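Local coordinates for protein transcriptional regulator, LacI family (Corynebacterium glutamicum, PDB 3H5T) that acts as an inositol-dependent transcriptional activator of the inositol phosphate synthase gene ino1 and binds a palindromic promoter motif in regulating cell wall biogenesis, at residues Met308-Asp313 / Ser350-Ser355; Pro179-Leu184 / Ala271-Val276; Val132-Val137 / Leu152-Ala157; Pro167-Asn172 / Phe326-Thr331. One frame throughout, in Å; residues are numbered along the deposited sequence.

Interaction 1 of 4, residues Met308-Asp313 / Ser350-Ser355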
loop_
_atom_site.group_PDB
_atom_site.type_symbol
_atom_site.label_atom_id
_atom_site.label_comp_id
_atom_site.label_asym_id
_atom_site.label_seq_id
_atom_site.Cartn_x
_atom_site.Cartn_y
_atom_site.Cartn_z
ATOM N N MET A 308 -0.634 -12.950 -1.341
ATOM C CA MET A 308 -1.147 -13.986 -0.448
ATOM C C MET A 308 -2.676 -14.010 -0.474
ATOM O O MET A 308 -3.285 -15.078 -0.417
ATOM C CB MET A 308 -0.670 -13.742 0.990
ATOM C CG MET A 308 0.417 -14.682 1.487
ATOM S SD MET A 308 1.016 -14.235 3.148
ATOM C CE MET A 308 -0.345 -14.855 4.195
ATOM N N ALA A 309 -3.305 -12.842 -0.550
ATOM C CA ALA A 309 -4.764 -12.794 -0.579
ATOM C C ALA A 309 -5.277 -13.567 -1.787
ATOM O O ALA A 309 -6.169 -14.400 -1.669
ATOM C CB ALA A 309 -5.252 -11.348 -0.633
ATOM N N LEU A 310 -4.694 -13.292 -2.948
ATOM C CA LEU A 310 -5.091 -13.952 -4.183
ATOM C C LEU A 310 -4.806 -15.459 -4.224
ATOM O O LEU A 310 -5.532 -16.205 -4.868
ATOM C CB LEU A 310 -4.435 -13.236 -5.372
ATOM C CG LEU A 310 -5.206 -12.006 -5.872
ATOM C CD1 LEU A 310 -5.539 -11.073 -4.724
ATOM C CD2 LEU A 310 -4.382 -11.285 -6.926
ATOM N N ALA A 311 -3.761 -15.905 -3.537
ATOM C CA ALA A 311 -3.423 -17.327 -3.495
ATOM C C ALA A 311 -4.474 -18.105 -2.701
ATOM O O ALA A 311 -4.778 -19.259 -3.015
ATOM C CB ALA A 311 -2.056 -17.520 -2.859
ATOM N N ARG A 312 -5.010 -17.474 -1.659
ATOM C CA ARG A 312 -6.040 -18.086 -0.822
ATOM C C ARG A 312 -7.371 -17.825 -1.504
ATOM O O ARG A 312 -8.403 -18.346 -1.101
ATOM C CB ARG A 312 -6.054 -17.437 0.569
ATOM C CG ARG A 312 -5.970 -18.423 1.736
ATOM C CD ARG A 312 -7.294 -18.622 2.482
ATOM N NE ARG A 312 -8.379 -19.059 1.608
ATOM C CZ ARG A 312 -9.539 -19.547 2.037
ATOM N NH1 ARG A 312 -9.774 -19.675 3.335
ATOM N NH2 ARG A 312 -10.474 -19.894 1.163
ATOM N N ASP A 313 -7.331 -17.015 -2.554
ATOM C CA ASP A 313 -8.532 -16.636 -3.282
ATOM C C ASP A 313 -9.510 -16.021 -2.293
ATOM O O ASP A 313 -10.665 -16.431 -2.192
ATOM C CB ASP A 313 -9.178 -17.837 -3.970
ATOM C CG ASP A 313 -10.269 -17.421 -4.936
ATOM O OD1 ASP A 313 -10.007 -16.530 -5.770
ATOM O OD2 ASP A 313 -11.384 -17.973 -4.868
ATOM N N SER A 350 -10.574 -2.906 -8.308
ATOM C CA SER A 350 -11.478 -3.867 -8.921
ATOM C C SER A 350 -11.787 -4.937 -7.889
ATOM O O SER A 350 -10.889 -5.432 -7.214
ATOM C CB SER A 350 -10.841 -4.496 -10.160
ATOM O OG SER A 350 -9.642 -5.168 -9.826
ATOM N N PHE A 351 -13.059 -5.284 -7.764
ATOM C CA PHE A 351 -13.468 -6.287 -6.803
ATOM C C PHE A 351 -13.025 -7.677 -7.243
ATOM O O PHE A 351 -12.982 -7.978 -8.431
ATOM C CB PHE A 351 -14.989 -6.247 -6.629
ATOM C CG PHE A 351 -15.493 -7.118 -5.511
ATOM C CD1 PHE A 351 -14.978 -6.986 -4.223
ATOM C CD2 PHE A 351 -16.476 -8.077 -5.747
ATOM C CE1 PHE A 351 -15.430 -7.800 -3.184
ATOM C CE2 PHE A 351 -16.935 -8.898 -4.714
ATOM C CZ PHE A 351 -16.410 -8.759 -3.428
ATOM N N HIS A 352 -12.696 -8.520 -6.271
ATOM C CA HIS A 352 -12.262 -9.889 -6.534
ATOM C C HIS A 352 -13.238 -10.824 -5.815
ATOM O O HIS A 352 -13.064 -11.123 -4.633
ATOM C CB HIS A 352 -10.841 -10.082 -6.001
ATOM C CG HIS A 352 -10.245 -11.414 -6.318
ATOM N ND1 HIS A 352 -10.016 -12.374 -5.357
ATOM C CD2 HIS A 352 -9.809 -11.940 -7.487
ATOM C CE1 HIS A 352 -9.466 -13.436 -5.919
ATOM N NE2 HIS A 352 -9.329 -13.197 -7.211
ATOM N N PRO A 353 -14.286 -11.291 -6.523
ATOM C CA PRO A 353 -15.302 -12.188 -5.959
ATOM C C PRO A 353 -14.747 -13.209 -4.979
ATOM O O PRO A 353 -15.340 -13.453 -3.935
ATOM C CB PRO A 353 -15.916 -12.819 -7.199
ATOM C CG PRO A 353 -15.897 -11.680 -8.161
ATOM C CD PRO A 353 -14.504 -11.112 -7.971
ATOM N N GLY A 354 -13.610 -13.803 -5.324
ATOM C CA GLY A 354 -12.971 -14.766 -4.442
ATOM C C GLY A 354 -13.789 -15.976 -4.029
ATOM O O GLY A 354 -14.767 -16.334 -4.686
ATOM N N SER A 355 -13.390 -16.600 -2.921
ATOM C CA SER A 355 -14.067 -17.795 -2.429
ATOM C C SER A 355 -14.301 -17.830 -0.923
ATOM O O SER A 355 -14.098 -18.861 -0.284
ATOM C CB SER A 355 -13.271 -19.029 -2.828
ATOM O OG SER A 355 -12.032 -19.048 -2.148
#

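Interaction 2 of 4, residues Pro179-Leu184 / Ala271-Val276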
loop_
_atom_site.group_PDB
_atom_site.type_symbol
_atom_site.label_atom_id
_atom_site.label_comp_id
_atom_site.label_asym_id
_atom_site.label_seq_id
_atom_site.Cartn_x
_atom_site.Cartn_y
_atom_site.Cartn_z
ATOM N N PRO A 179 -18.194 -2.667 -3.096
ATOM C CA PRO A 179 -18.331 -4.028 -3.630
ATOM C C PRO A 179 -18.177 -5.144 -2.599
ATOM O O PRO A 179 -18.784 -6.212 -2.726
ATOM C CB PRO A 179 -17.243 -4.082 -4.696
ATOM C CG PRO A 179 -17.233 -2.690 -5.213
ATOM C CD PRO A 179 -17.288 -1.869 -3.942
ATOM N N ALA A 180 -17.367 -4.897 -1.577
ATOM C CA ALA A 180 -17.130 -5.886 -0.534
ATOM C C ALA A 180 -18.289 -5.974 0.463
ATOM O O ALA A 180 -18.755 -7.067 0.793
ATOM C CB ALA A 180 -15.834 -5.560 0.194
ATOM N N ALA A 181 -18.752 -4.830 0.953
ATOM C CA ALA A 181 -19.854 -4.829 1.908
ATOM C C ALA A 181 -21.115 -5.321 1.197
ATOM O O ALA A 181 -21.913 -6.070 1.764
ATOM C CB ALA A 181 -20.062 -3.435 2.460
ATOM N N GLN A 182 -21.281 -4.900 -0.055
ATOM C CA GLN A 182 -22.430 -5.304 -0.854
ATOM C C GLN A 182 -22.451 -6.817 -1.034
ATOM O O GLN A 182 -23.494 -7.446 -0.897
ATOM C CB GLN A 182 -22.383 -4.648 -2.228
ATOM C CG GLN A 182 -23.665 -4.827 -2.993
ATOM C CD GLN A 182 -24.820 -4.151 -2.299
ATOM O OE1 GLN A 182 -24.924 -2.925 -2.296
ATOM N NE2 GLN A 182 -25.687 -4.948 -1.684
ATOM N N ALA A 183 -21.292 -7.391 -1.346
ATOM C CA ALA A 183 -21.180 -8.829 -1.540
ATOM C C ALA A 183 -21.628 -9.563 -0.280
ATOM O O ALA A 183 -22.190 -10.657 -0.357
ATOM C CB ALA A 183 -19.738 -9.209 -1.889
ATOM N N LEU A 184 -21.380 -8.962 0.880
ATOM C CA LEU A 184 -21.775 -9.581 2.142
ATOM C C LEU A 184 -23.284 -9.527 2.296
ATOM O O LEU A 184 -23.902 -10.483 2.762
ATOM C CB LEU A 184 -21.119 -8.872 3.334
ATOM C CG LEU A 184 -19.629 -9.116 3.565
ATOM C CD1 LEU A 184 -19.169 -8.350 4.789
ATOM C CD2 LEU A 184 -19.383 -10.608 3.743
ATOM N N ALA A 271 -20.440 -12.836 9.481
ATOM C CA ALA A 271 -19.460 -12.294 8.543
ATOM C C ALA A 271 -18.618 -11.190 9.162
ATOM O O ALA A 271 -19.065 -10.501 10.081
ATOM C CB ALA A 271 -20.163 -11.765 7.301
ATOM N N VAL A 272 -17.400 -11.025 8.649
ATOM C CA VAL A 272 -16.491 -9.992 9.134
ATOM C C VAL A 272 -15.851 -9.260 7.959
ATOM O O VAL A 272 -15.150 -9.873 7.149
ATOM C CB VAL A 272 -15.361 -10.593 10.008
ATOM C CG1 VAL A 272 -14.259 -9.559 10.234
ATOM C CG2 VAL A 272 -15.927 -11.058 11.343
ATOM N N LEU A 273 -16.098 -7.956 7.862
ATOM C CA LEU A 273 -15.511 -7.151 6.793
ATOM C C LEU A 273 -14.269 -6.441 7.319
ATOM O O LEU A 273 -14.341 -5.689 8.286
ATOM C CB LEU A 273 -16.515 -6.111 6.270
ATOM C CG LEU A 273 -15.974 -5.158 5.196
ATOM C CD1 LEU A 273 -17.087 -4.726 4.271
ATOM C CD2 LEU A 273 -15.308 -3.957 5.848
ATOM N N CYS A 274 -13.134 -6.691 6.676
ATOM C CA CYS A 274 -11.868 -6.086 7.061
ATOM C C CYS A 274 -11.498 -4.914 6.167
ATOM O O CYS A 274 -11.782 -4.907 4.973
ATOM C CB CYS A 274 -10.746 -7.118 6.994
ATOM S SG CYS A 274 -10.972 -8.491 8.089
ATOM N N THR A 275 -10.829 -3.941 6.760
ATOM C CA THR A 275 -10.388 -2.747 6.069
ATOM C C THR A 275 -9.085 -3.005 5.305
ATOM O O THR A 275 -8.720 -2.245 4.394
ATOM C CB THR A 275 -10.176 -1.617 7.087
ATOM O OG1 THR A 275 -11.453 -1.113 7.502
ATOM C CG2 THR A 275 -9.355 -0.502 6.496
ATOM N N VAL A 276 -8.397 -4.084 5.670
ATOM C CA VAL A 276 -7.132 -4.426 5.032
ATOM C C VAL A 276 -6.909 -5.950 5.034
ATOM O O VAL A 276 -7.230 -6.613 6.018
ATOM C CB VAL A 276 -5.974 -3.684 5.769
ATOM C CG1 VAL A 276 -4.995 -4.671 6.390
ATOM C CG2 VAL A 276 -5.286 -2.750 4.814
#

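Interaction 3 of 4, residues Val132-Val137 / Leu152-Ala157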
loop_
_atom_site.group_PDB
_atom_site.type_symbol
_atom_site.label_atom_id
_atom_site.label_comp_id
_atom_site.label_asym_id
_atom_site.label_seq_id
_atom_site.Cartn_x
_atom_site.Cartn_y
_atom_site.Cartn_z
ATOM N N VAL A 132 10.290 14.003 -0.852
ATOM C CA VAL A 132 9.719 12.975 -0.006
ATOM C C VAL A 132 8.348 12.471 -0.439
ATOM O O VAL A 132 7.467 13.246 -0.790
ATOM C CB VAL A 132 9.613 13.465 1.457
ATOM C CG1 VAL A 132 8.740 14.696 1.521
ATOM C CG2 VAL A 132 9.047 12.352 2.352
ATOM N N VAL A 133 8.189 11.155 -0.418
ATOM C CA VAL A 133 6.917 10.529 -0.751
ATOM C C VAL A 133 6.273 10.260 0.599
ATOM O O VAL A 133 6.787 9.457 1.381
ATOM C CB VAL A 133 7.118 9.183 -1.488
ATOM C CG1 VAL A 133 5.796 8.444 -1.581
ATOM C CG2 VAL A 133 7.703 9.434 -2.876
ATOM N N ILE A 134 5.179 10.950 0.897
ATOM C CA ILE A 134 4.526 10.739 2.173
ATOM C C ILE A 134 3.606 9.560 2.007
ATOM O O ILE A 134 2.694 9.576 1.174
ATOM C CB ILE A 134 3.750 11.987 2.633
ATOM C CG1 ILE A 134 4.748 13.114 2.930
ATOM C CG2 ILE A 134 2.947 11.670 3.878
ATOM C CD1 ILE A 134 4.135 14.454 3.261
ATOM N N TYR A 135 3.856 8.524 2.798
ATOM C CA TYR A 135 3.061 7.316 2.699
ATOM C C TYR A 135 2.099 7.019 3.830
ATOM O O TYR A 135 2.508 6.690 4.939
ATOM C CB TYR A 135 3.983 6.111 2.507
ATOM C CG TYR A 135 3.252 4.802 2.414
ATOM C CD1 TYR A 135 2.236 4.611 1.474
ATOM C CD2 TYR A 135 3.576 3.742 3.258
ATOM C CE1 TYR A 135 1.556 3.382 1.376
ATOM C CE2 TYR A 135 2.905 2.512 3.175
ATOM C CZ TYR A 135 1.901 2.341 2.233
ATOM O OH TYR A 135 1.254 1.133 2.147
ATOM N N SER A 136 0.812 7.131 3.527
ATOM C CA SER A 136 -0.241 6.809 4.478
ATOM C C SER A 136 -0.054 7.418 5.859
ATOM O O SER A 136 0.089 6.715 6.852
ATOM C CB SER A 136 -0.342 5.290 4.591
ATOM O OG SER A 136 -1.419 4.914 5.419
ATOM N N VAL A 137 -0.078 8.739 5.924
ATOM C CA VAL A 137 0.094 9.426 7.188
ATOM C C VAL A 137 -1.226 10.067 7.606
ATOM O O VAL A 137 -2.028 10.492 6.764
ATOM C CB VAL A 137 1.212 10.472 7.054
ATOM C CG1 VAL A 137 1.245 11.380 8.261
ATOM C CG2 VAL A 137 2.546 9.749 6.895
ATOM N N LEU A 152 10.102 21.100 1.519
ATOM C CA LEU A 152 10.550 19.893 0.822
ATOM C C LEU A 152 9.498 19.424 -0.185
ATOM O O LEU A 152 8.348 19.184 0.178
ATOM C CB LEU A 152 10.816 18.785 1.847
ATOM C CG LEU A 152 11.631 17.542 1.475
ATOM C CD1 LEU A 152 13.040 17.944 1.058
ATOM C CD2 LEU A 152 11.681 16.600 2.682
ATOM N N PRO A 153 9.873 19.309 -1.469
ATOM C CA PRO A 153 8.901 18.859 -2.472
ATOM C C PRO A 153 8.294 17.545 -1.984
ATOM O O PRO A 153 9.019 16.613 -1.632
ATOM C CB PRO A 153 9.758 18.667 -3.724
ATOM C CG PRO A 153 10.846 19.676 -3.551
ATOM C CD PRO A 153 11.193 19.546 -2.081
ATOM N N ALA A 154 6.973 17.453 -1.961
ATOM C CA ALA A 154 6.367 16.233 -1.479
ATOM C C ALA A 154 5.096 15.808 -2.188
ATOM O O ALA A 154 4.299 16.636 -2.640
ATOM C CB ALA A 154 6.109 16.358 0.001
ATOM N N VAL A 155 4.930 14.496 -2.282
ATOM C CA VAL A 155 3.755 13.895 -2.887
ATOM C C VAL A 155 3.161 12.993 -1.806
ATOM O O VAL A 155 3.891 12.363 -1.039
ATOM C CB VAL A 155 4.121 13.039 -4.114
ATOM C CG1 VAL A 155 5.102 11.942 -3.710
ATOM C CG2 VAL A 155 2.869 12.408 -4.694
ATOM N N ILE A 156 1.839 12.935 -1.739
ATOM C CA ILE A 156 1.174 12.114 -0.740
ATOM C C ILE A 156 0.480 10.911 -1.372
ATOM O O ILE A 156 -0.166 11.041 -2.414
ATOM C CB ILE A 156 0.119 12.952 0.030
ATOM C CG1 ILE A 156 0.819 13.993 0.903
ATOM C CG2 ILE A 156 -0.773 12.046 0.870
ATOM C CD1 ILE A 156 -0.103 15.099 1.367
ATOM N N ALA A 157 0.610 9.747 -0.734
ATOM C CA ALA A 157 -0.038 8.526 -1.211
ATOM C C ALA A 157 -1.001 8.006 -0.149
ATOM O O ALA A 157 -0.659 7.932 1.037
ATOM C CB ALA A 157 0.999 7.460 -1.533
#

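Interaction 4 of 4, residues Pro167-Asn172 / Phe326-Thr331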
loop_
_atom_site.group_PDB
_atom_site.type_symbol
_atom_site.label_atom_id
_atom_site.label_comp_id
_atom_site.label_asym_id
_atom_site.label_seq_id
_atom_site.Cartn_x
_atom_site.Cartn_y
_atom_site.Cartn_z
ATOM N N PRO A 167 0.769 17.029 -4.204
ATOM C CA PRO A 167 0.036 16.112 -5.084
ATOM C C PRO A 167 -0.416 14.862 -4.338
ATOM O O PRO A 167 0.317 14.334 -3.506
ATOM C CB PRO A 167 1.050 15.827 -6.180
ATOM C CG PRO A 167 1.633 17.178 -6.387
ATOM C CD PRO A 167 1.877 17.657 -4.945
ATOM N N PHE A 168 -1.620 14.395 -4.654
ATOM C CA PHE A 168 -2.233 13.257 -3.978
ATOM C C PHE A 168 -2.601 12.098 -4.917
ATOM O O PHE A 168 -3.234 12.301 -5.956
ATOM C CB PHE A 168 -3.477 13.791 -3.237
ATOM C CG PHE A 168 -4.274 12.746 -2.485
ATOM C CD1 PHE A 168 -3.789 12.179 -1.313
ATOM C CD2 PHE A 168 -5.540 12.378 -2.925
ATOM C CE1 PHE A 168 -4.556 11.262 -0.593
ATOM C CE2 PHE A 168 -6.316 11.466 -2.213
ATOM C CZ PHE A 168 -5.824 10.908 -1.045
ATOM N N ILE A 169 -2.205 10.885 -4.540
ATOM C CA ILE A 169 -2.492 9.681 -5.323
ATOM C C ILE A 169 -3.185 8.643 -4.438
ATOM O O ILE A 169 -2.614 8.190 -3.448
ATOM C CB ILE A 169 -1.205 9.023 -5.857
ATOM C CG1 ILE A 169 -0.386 10.038 -6.650
ATOM C CG2 ILE A 169 -1.556 7.804 -6.718
ATOM C CD1 ILE A 169 0.900 9.457 -7.216
ATOM N N ALA A 170 -4.404 8.258 -4.794
ATOM C CA ALA A 170 -5.134 7.268 -4.014
ATOM C C ALA A 170 -6.449 6.858 -4.658
ATOM O O ALA A 170 -6.978 7.550 -5.535
ATOM C CB ALA A 170 -5.406 7.807 -2.612
ATOM N N PRO A 171 -6.983 5.702 -4.253
ATOM C CA PRO A 171 -8.255 5.249 -4.818
ATOM C C PRO A 171 -9.344 5.891 -3.958
ATOM O O PRO A 171 -9.042 6.427 -2.895
ATOM C CB PRO A 171 -8.189 3.747 -4.615
ATOM C CG PRO A 171 -7.483 3.648 -3.284
ATOM C CD PRO A 171 -6.347 4.626 -3.473
ATOM N N ASN A 172 -10.593 5.866 -4.413
ATOM C CA ASN A 172 -11.679 6.420 -3.614
ATOM C C ASN A 172 -12.057 5.270 -2.689
ATOM O O ASN A 172 -12.668 4.290 -3.113
ATOM C CB ASN A 172 -12.864 6.823 -4.501
ATOM C CG ASN A 172 -14.051 7.364 -3.697
ATOM O OD1 ASN A 172 -14.934 8.023 -4.247
ATOM N ND2 ASN A 172 -14.078 7.075 -2.401
ATOM N N PHE A 326 4.673 3.661 -8.151
ATOM C CA PHE A 326 5.367 4.149 -9.337
ATOM C C PHE A 326 4.918 5.568 -9.651
ATOM O O PHE A 326 5.747 6.443 -9.910
ATOM C CB PHE A 326 5.095 3.258 -10.555
ATOM C CG PHE A 326 5.862 3.671 -11.785
ATOM C CD1 PHE A 326 7.225 3.402 -11.898
ATOM C CD2 PHE A 326 5.233 4.355 -12.817
ATOM C CE1 PHE A 326 7.950 3.811 -13.030
ATOM C CE2 PHE A 326 5.946 4.769 -13.948
ATOM C CZ PHE A 326 7.309 4.494 -14.050
ATOM N N LYS A 327 3.611 5.806 -9.633
ATOM C CA LYS A 327 3.101 7.148 -9.912
ATOM C C LYS A 327 3.587 8.115 -8.834
ATOM O O LYS A 327 3.873 9.282 -9.117
ATOM C CB LYS A 327 1.563 7.172 -9.941
ATOM C CG LYS A 327 0.921 6.352 -11.036
ATOM C CD LYS A 327 -0.572 6.592 -11.075
ATOM C CE LYS A 327 -1.169 6.025 -12.355
ATOM N NZ LYS A 327 -0.470 6.542 -13.576
ATOM N N ALA A 328 3.672 7.625 -7.596
ATOM C CA ALA A 328 4.117 8.457 -6.485
ATOM C C ALA A 328 5.532 8.955 -6.736
ATOM O O ALA A 328 5.769 10.158 -6.788
ATOM C CB ALA A 328 4.050 7.677 -5.184
ATOM N N GLY A 329 6.466 8.022 -6.903
ATOM C CA GLY A 329 7.852 8.382 -7.162
ATOM C C GLY A 329 8.018 9.231 -8.411
ATOM O O GLY A 329 8.773 10.200 -8.402
ATOM N N GLU A 330 7.321 8.870 -9.489
ATOM C CA GLU A 330 7.389 9.635 -10.740
ATOM C C GLU A 330 6.913 11.059 -10.524
ATOM O O GLU A 330 7.546 12.015 -10.975
ATOM C CB GLU A 330 6.530 8.988 -11.830
ATOM C CG GLU A 330 7.233 7.881 -12.595
ATOM C CD GLU A 330 8.463 8.386 -13.329
ATOM O OE1 GLU A 330 9.231 7.549 -13.863
ATOM O OE2 GLU A 330 8.658 9.625 -13.371
ATOM N N THR A 331 5.789 11.195 -9.833
ATOM C CA THR A 331 5.235 12.504 -9.554
ATOM C C THR A 331 6.269 13.315 -8.784
ATOM O O THR A 331 6.486 14.489 -9.075
ATOM C CB THR A 331 3.953 12.384 -8.729
ATOM O OG1 THR A 331 2.986 11.637 -9.472
ATOM C CG2 THR A 331 3.385 13.742 -8.407
#

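Interaction 1 of 4, residues Met308-Asp313 / Ser350-Ser355
His352 is the residue at which strand 344-352 comes up against the C-terminal end of helix 307-311. That end is closed by a Schellman motif: Asp313 is its C-prime residue with a positive phi of 56°, Leu314 N reaches back to Ala309 O, and a weak bond joins Asp313 N to Leu310 O. The CB of His352 is directed toward this turn. Leu310 lies over one face of the imidazole, its CG 4.5 Å from His352 CE1, while the Asp313 carboxylate arrives obliquely, with OD1 3.1 Å from His352 CE1. Carboxylate and ring planes stand 84° apart, so the two groups do not stack, and the carboxylate lies near the imidazole without a bond to it. ND1 is hydrogen-bonded to the carbonyl oxygen of Leu314, the residue after Asp313, which limits the rotation of the ring.

After the strand ends, the chain turns through Pro353 and Gly354. Gly354 also has a positive phi, and its CA lies 5.0 Å from the CA of Asp313, the nearest pair of CA atoms across the contact. Ser355 then makes the polar bonds of the contact. Its side chain faces the Arg312 guanidinium at the edge of that group, but NH2 stays 3.8 Å from Ser355 OG, and NH1 has a weak bond to Ala294 O. With chi1 at 67°, Ser355 OG folds back over its own main chain toward the helix end. Asp313 O is thus gripped from opposite faces of its carbonyl plane, by Ser355 N at 2.8 Å and by Ser355 OG at 3.0 Å.

Interaction 2 of 4, residues Pro179-Leu184 / Ala271-Val276
Leu273, on strand 271-274, carries most of this contact with helix 178-186, and its side chain reaches farther into the helix surface with each carbon. At the root, CB lies 3.8 Å from Leu184 CD1, so the lower part of the side chain rests beside the end of the leucine that comes down from the helix. The first torsion, chi1 177°, sets CG opposite the backbone N and carries the branch out from the sheet toward the helix. Of its two methyls, CD1 does the touching: it lies over the backbone of Ala181, 3.6 Å from Ala181 CA, with Ala181 CB at 3.7 Å. Ala180 CB also borders this methyl, at 4.3 Å from Leu273 CD1. The small alanines let the methyl come close to the helix backbone itself.

Leu184 reaches down from the helix. Its chain is extended at chi2 (-179°), and its two methyls are shared between two residues of the strand: CD1 meets Leu273 as described, and CD2 packs on Ala271 CB at 3.8 Å. The two leucine side chains lie at a slant to each other, CD1 of Leu184 meeting the base of Leu273. Every touching side chain is apolar and buried.

Around this layer, Thr301 of strand 299-302 borders Ala180 and Leu184, Phe232 of helix 221-235 borders Ala181, and Ala228 of the same helix borders Leu273. Segment 179-184 runs nearly antiparallel to strand 271-274 (176°), the two axes 9.5 Å apart at closest. This is the helix-on-sheet packing of an alpha/beta layered domain, here in the five-stranded subdomain of the periplasmic-binding-protein fold of LacI regulators.

Interaction 3 of 4, residues Val132-Val137 / Leu152-Ala157
Val132 N to Pro153 O is the first of five backbone hydrogen bonds that join segments 132-137 and 152-157 in parallel register. The others alternate between the strands: Val155 N to Val132 O, Ile134 N to Val155 O at 2.7 Å, Ala157 N to Ile134 O at 2.8 Å, and Ser136 N to Ala157 O. All are close to straight.

Side chains meet on both faces. On the face of Val132 and Ile134, Val132 CG1 sits between its backbone N and carbonyl carbon (chi1 60°), which brings this methyl to Ala154 CB at 3.5 Å and to Leu152 CD2 at 3.7 Å, the valine and leucine crossing at about a right angle. Ile134 and Ile156 lie side by side and point the same way, with CB of Ile134 4.0 Å from CG1 of Ile156. On the opposite face, Val133 CG2 packs against Val155 CG1 at 3.7 Å, and Ala157 CB sits at the edge of the Tyr135 ring.

Farther out, helix 142-150 covers the first of these faces through Ile144 and Ile147, whereas helix 321-336 covers Val133 and Val155 with Leu332. Tyr135 stacks on Phe91 and its hydroxyl bonds to Ser88 OG. Strand 132-135, helix 142-150 and strand 154-157 form a beta-alpha-beta crossover, the repeating unit of the Rossmann-like sheet in this ligand-binding fold.

Interaction 4 of 4, residues Pro167-Asn172 / Phe326-Thr331
Ile169 CD1 presses into the surface of helix 321-336, and apolar packing by this one methyl accounts for much of the contact. The side chain is extended (chi2 -180°), with CG1 beside the backbone N (chi1 -55°), which carries CD1 away from strand 168-171 onto the helix. There it lies against the backbone between Lys327 and Ala328, with Ala328 CB 4.1 Å from Ile169 CD1. The aliphatic root of Lys327 borders the same methyl, its CB 3.6 Å from Ile169 CD1, while the charged end of that side chain leads away from the strand. Thr331 OG1 also lies 3.8 Å from Ile169 CD1. A second apolar touch joins the residue just before the strand to the next turn of the helix: Pro167 CB meets Thr331 CG2 at 3.8 Å.

The polar interactions belong to the helix alone. Thr331 sends both its OG1 and its backbone N back to Lys327 O, and the two donors reach that carbonyl from opposite faces of its plane. The OG1 bond is short as modelled, so its exact length is doubtful, but it is consistent with OG1 turned to the helix backbone and CG2 toward Pro167.

Segment 326-331 and strand 168-171 run nearly antiparallel (170°), their axes 9.1 Å apart at closest. Strand 168-171 lies between strands 154-157 and 344-352 in the seven-stranded sheet, and both neighbours also meet the helix: Val155 touches Thr331 and Leu347 touches Lys327; Leu347 also packs on Ile169. Along another side of helix 321-336, Phe326 and Glu330 pack on helix 86-98.

From the N terminus, interaction 3 closes first, a short crossover from 132-137 to 152-157, complete before the others open. The chain then enters strand 168-171, which bonds alongside strand 154-157, so interactions 3 and 4 are neighbours in the seven-stranded sheet. Interaction 4 stays open for 153 residues, and within that span 179-184 and 271-276 meet in interaction 2, inside the five-stranded subdomain. Interaction 1 opens at 308-313, before helix 321-336 closes interaction 4, and ends at 350-355; the two therefore cross. Phe351 packs on Pro179, Ala180 and Ala183, linking interaction 1, at the end of the larger sheet's strand 344-352, to interaction 2.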